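Local coordinates for type-2 restriction enzyme AgeI (PDB 5DWA), which recognises the double-stranded DNA sequence 5'-ACCGGT-3' and cleaves it after the first A, as a PD-(D/E)XK type II restriction endonuclease, at residues A[227-232]-A[255-260]. Sequence-based numbering, arbitrary orientation.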
ATOM      1  N   TYR A 227     -14.646  -6.510   7.713  1.00 21.94           N
ATOM      2  CA  TYR A 227     -13.759  -5.954   8.741  1.00 22.01           C
ATOM      3  C   TYR A 227     -14.559  -5.155   9.762  1.00 21.07           C
ATOM      4  O   TYR A 227     -14.324  -5.240  10.971  1.00 20.59           O
ATOM      5  CB  TYR A 227     -12.691  -5.033   8.130  1.00 22.83           C
ATOM      6  CG  TYR A 227     -11.706  -5.668   7.168  1.00 25.19           C
ATOM      7  CD1 TYR A 227     -11.371  -7.013   7.249  1.00 26.69           C
ATOM      8  CD2 TYR A 227     -11.098  -4.901   6.179  1.00 25.76           C
ATOM      9  CE1 TYR A 227     -10.463  -7.579   6.366  1.00 28.15           C
ATOM     10  CE2 TYR A 227     -10.194  -5.458   5.292  1.00 26.33           C
ATOM     11  CZ  TYR A 227      -9.879  -6.796   5.390  1.00 27.59           C
ATOM     12  OH  TYR A 227      -8.979  -7.353   4.507  1.00 29.17           O
ATOM     13  N   ILE A 228     -15.496  -4.359   9.255  1.00 20.24           N
ATOM     14  CA  ILE A 228     -16.288  -3.457  10.071  1.00 20.38           C
ATOM     15  C   ILE A 228     -17.482  -4.134  10.734  1.00 19.88           C
ATOM     16  O   ILE A 228     -17.604  -4.148  11.964  1.00 19.94           O
ATOM     17  CB  ILE A 228     -16.797  -2.277   9.222  1.00 20.74           C
ATOM     18  CG1 ILE A 228     -15.611  -1.489   8.661  1.00 20.00           C
ATOM     19  CG2 ILE A 228     -17.710  -1.371  10.034  1.00 20.80           C
ATOM     20  CD1 ILE A 228     -15.920  -0.744   7.365  1.00 20.39           C
ATOM     21  N   GLU A 229     -18.360  -4.699   9.913  1.00 20.07           N
ATOM     22  CA  GLU A 229     -19.618  -5.246  10.402  1.00 22.21           C
ATOM     23  C   GLU A 229     -19.447  -6.611  11.057  1.00 23.20           C
ATOM     24  O   GLU A 229     -20.218  -6.980  11.938  1.00 24.62           O
ATOM     25  CB  GLU A 229     -20.630  -5.340   9.253  1.00 21.96           C
ATOM     26  CG  GLU A 229     -20.974  -3.986   8.637  1.00 23.17           C
ATOM     27  CD  GLU A 229     -22.050  -4.081   7.575  1.00 25.48           C
ATOM     28  OE1 GLU A 229     -22.385  -5.212   7.163  1.00 27.70           O
ATOM     29  OE2 GLU A 229     -22.563  -3.026   7.157  1.00 26.49           O
ATOM     30  N   GLY A 230     -18.435  -7.357  10.631  1.00 22.49           N
ATOM     31  CA  GLY A 230     -18.231  -8.696  11.157  1.00 22.88           C
ATOM     32  C   GLY A 230     -17.229  -8.729  12.292  1.00 22.97           C
ATOM     33  O   GLY A 230     -17.545  -9.165  13.398  1.00 25.00           O
ATOM     34  N   HIS A 231     -16.019  -8.251  12.018  1.00 22.03           N
ATOM     35  CA  HIS A 231     -14.927  -8.311  12.982  1.00 23.28           C
ATOM     36  C   HIS A 231     -14.926  -7.144  13.976  1.00 23.35           C
ATOM     37  O   HIS A 231     -14.304  -7.228  15.035  1.00 24.39           O
ATOM     38  CB  HIS A 231     -13.584  -8.356  12.252  1.00 26.50           C
ATOM     39  CG  HIS A 231     -13.391  -9.580  11.412  1.00 31.80           C
ATOM     40  ND1 HIS A 231     -12.411  -9.675  10.447  1.00 34.29           N
ATOM     41  CD2 HIS A 231     -14.051 -10.763  11.396  1.00 33.91           C
ATOM     42  CE1 HIS A 231     -12.477 -10.861   9.870  1.00 35.39           C
ATOM     43  NE2 HIS A 231     -13.464 -11.541  10.428  1.00 35.18           N
ATOM     44  N   GLY A 232     -15.616  -6.058  13.632  1.00 20.80           N
ATOM     45  CA  GLY A 232     -15.666  -4.882  14.489  1.00 19.18           C
ATOM     46  C   GLY A 232     -14.327  -4.185  14.645  1.00 18.52           C
ATOM     47  O   GLY A 232     -13.965  -3.754  15.744  1.00 19.16           O
ATOM     48  N   ARG A 255     -20.898  -2.674  15.090  1.00 20.93           N
ATOM     49  CA  ARG A 255     -20.259  -1.521  14.464  1.00 20.24           C
ATOM     50  C   ARG A 255     -20.901  -1.257  13.114  1.00 19.94           C
ATOM     51  O   ARG A 255     -21.249  -2.193  12.396  1.00 20.66           O
ATOM     52  CB  ARG A 255     -18.760  -1.759  14.298  1.00 19.45           C
ATOM     53  CG  ARG A 255     -18.061  -2.203  15.579  1.00 18.97           C
ATOM     54  CD  ARG A 255     -18.195  -1.157  16.668  1.00 20.22           C
ATOM     55  NE  ARG A 255     -17.476  -1.557  17.876  1.00 21.91           N
ATOM     56  CZ  ARG A 255     -17.351  -0.798  18.961  1.00 24.65           C
ATOM     57  NH1 ARG A 255     -17.896   0.408  18.999  1.00 26.05           N
ATOM     58  NH2 ARG A 255     -16.675  -1.251  20.009  1.00 25.96           N
ATOM     59  N   HIS A 256     -21.025   0.017  12.755  1.00 20.34           N
ATOM     60  CA  HIS A 256     -21.808   0.386  11.586  1.00 20.93           C
ATOM     61  C   HIS A 256     -21.053   1.222  10.566  1.00 18.52           C
ATOM     62  O   HIS A 256     -20.108   1.928  10.902  1.00 17.28           O
ATOM     63  CB  HIS A 256     -23.055   1.144  12.029  1.00 24.58           C
ATOM     64  CG  HIS A 256     -24.049   0.291  12.750  1.00 28.26           C
ATOM     65  ND1 HIS A 256     -23.840  -0.177  14.030  1.00 30.50           N
ATOM     66  CD2 HIS A 256     -25.255  -0.185  12.364  1.00 30.31           C
ATOM     67  CE1 HIS A 256     -24.880  -0.903  14.403  1.00 31.25           C
ATOM     68  NE2 HIS A 256     -25.753  -0.922  13.411  1.00 31.08           N
ATOM     69  N   ILE A 257     -21.482   1.096   9.314  1.00 18.09           N
ATOM     70  CA  ILE A 257     -21.097   1.999   8.236  1.00 18.26           C
ATOM     71  C   ILE A 257     -22.215   3.023   8.042  1.00 18.31           C
ATOM     72  O   ILE A 257     -23.377   2.652   7.814  1.00 20.36           O
ATOM     73  CB  ILE A 257     -20.845   1.238   6.920  1.00 17.81           C
ATOM     74  CG1 ILE A 257     -19.606   0.351   7.038  1.00 18.16           C
ATOM     75  CG2 ILE A 257     -20.678   2.207   5.756  1.00 18.61           C
ATOM     76  CD1 ILE A 257     -19.584  -0.803   6.051  1.00 19.08           C
ATOM     77  N   TYR A 258     -21.860   4.301   8.168  1.00 16.87           N
ATOM     78  CA  TYR A 258     -22.772   5.423   7.940  1.00 16.71           C
ATOM     79  C   TYR A 258     -22.392   6.150   6.655  1.00 16.10           C
ATOM     80  O   TYR A 258     -21.227   6.173   6.270  1.00 16.53           O
ATOM     81  CB  TYR A 258     -22.750   6.399   9.122  1.00 18.89           C
ATOM     82  CG  TYR A 258     -23.136   5.760  10.435  1.00 21.91           C
ATOM     83  CD1 TYR A 258     -24.471   5.552  10.763  1.00 24.34           C
ATOM     84  CD2 TYR A 258     -22.166   5.351  11.342  1.00 22.18           C
ATOM     85  CE1 TYR A 258     -24.830   4.957  11.961  1.00 25.44           C
ATOM     86  CE2 TYR A 258     -22.514   4.756  12.537  1.00 23.47           C
ATOM     87  CZ  TYR A 258     -23.846   4.561  12.841  1.00 25.58           C
ATOM     88  OH  TYR A 258     -24.188   3.969  14.038  1.00 27.68           O
ATOM     89  N   VAL A 259     -23.382   6.744   6.000  1.00 16.51           N
ATOM     90  CA  VAL A 259     -23.172   7.362   4.694  1.00 17.82           C
ATOM     91  C   VAL A 259     -23.808   8.744   4.673  1.00 18.95           C
ATOM     92  O   VAL A 259     -24.960   8.907   5.078  1.00 19.90           O
ATOM     93  CB  VAL A 259     -23.771   6.501   3.553  1.00 18.67           C
ATOM     94  CG1 VAL A 259     -23.513   7.140   2.194  1.00 18.61           C
ATOM     95  CG2 VAL A 259     -23.206   5.087   3.583  1.00 19.17           C
ATOM     96  N   SER A 260     -23.073   9.744   4.195  1.00 19.24           N
ATOM     97  CA  SER A 260     -23.622  11.097   4.126  1.00 19.69           C
ATOM     98  C   SER A 260     -22.923  11.949   3.092  1.00 19.59           C
ATOM     99  O   SER A 260     -21.881  11.569   2.559  1.00 19.73           O
ATOM    100  CB  SER A 260     -23.531  11.794   5.488  1.00 21.38           C
ATOM    101  OG  SER A 260     -22.218  12.264   5.748  1.00 22.54           O
TER
HETATM  102  O   HOH W   1     -15.666  -3.819  18.028  1.00 28.55           O
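Glu-229 and Arg-255 have the nearest CA atoms of the two segments, 5.5 Å apart, where the last turn of helix 223-230 meets the run into strand 257-259. The helix has a wider pi-type turn at 227-230, and Gly-232 is the first residue beyond it to leave helical angles, with phi 66°, a value that suits glycine; its N returns a weak hydrogen bond to Ile-228 O. Arg-255 CG lies 3.8 Å from Gly-232 CA, where a side chain would add to the crowding. Arg-255 lays its aliphatic base over the helix end, CB 3.5 Å from Ile-228 O, and the bend at chi2 (-61°) turns NE to a water, 2.9 Å away, that donates to Gly-232 O. Farther along the strand, branched, apolar Ile-228 and Ile-257 suit the buried seam: they cross at about a right angle, Ile-228 CD1 and CG2 each 3.9 Å from Ile-257 CG1. With an alanine in place of Ile-228, both these methyls are gone, which would probably open a gap beside Ile-257. Extended Glu-229 brings OE2 beside Ile-257 CD1, while OE2 forms a salt bridge with Arg-225 and a hydrogen bond with Ser-247 OG, also bonded to Ile-257 N. Both isoleucines touch Cys-237 of strand 236-239, the parallel neighbour of edge strand 257-259, and Arg-255 reaches Met-186 of helix 178-187; the contact thus packs helix 223-230 against the margin of the mixed nuclease sheet.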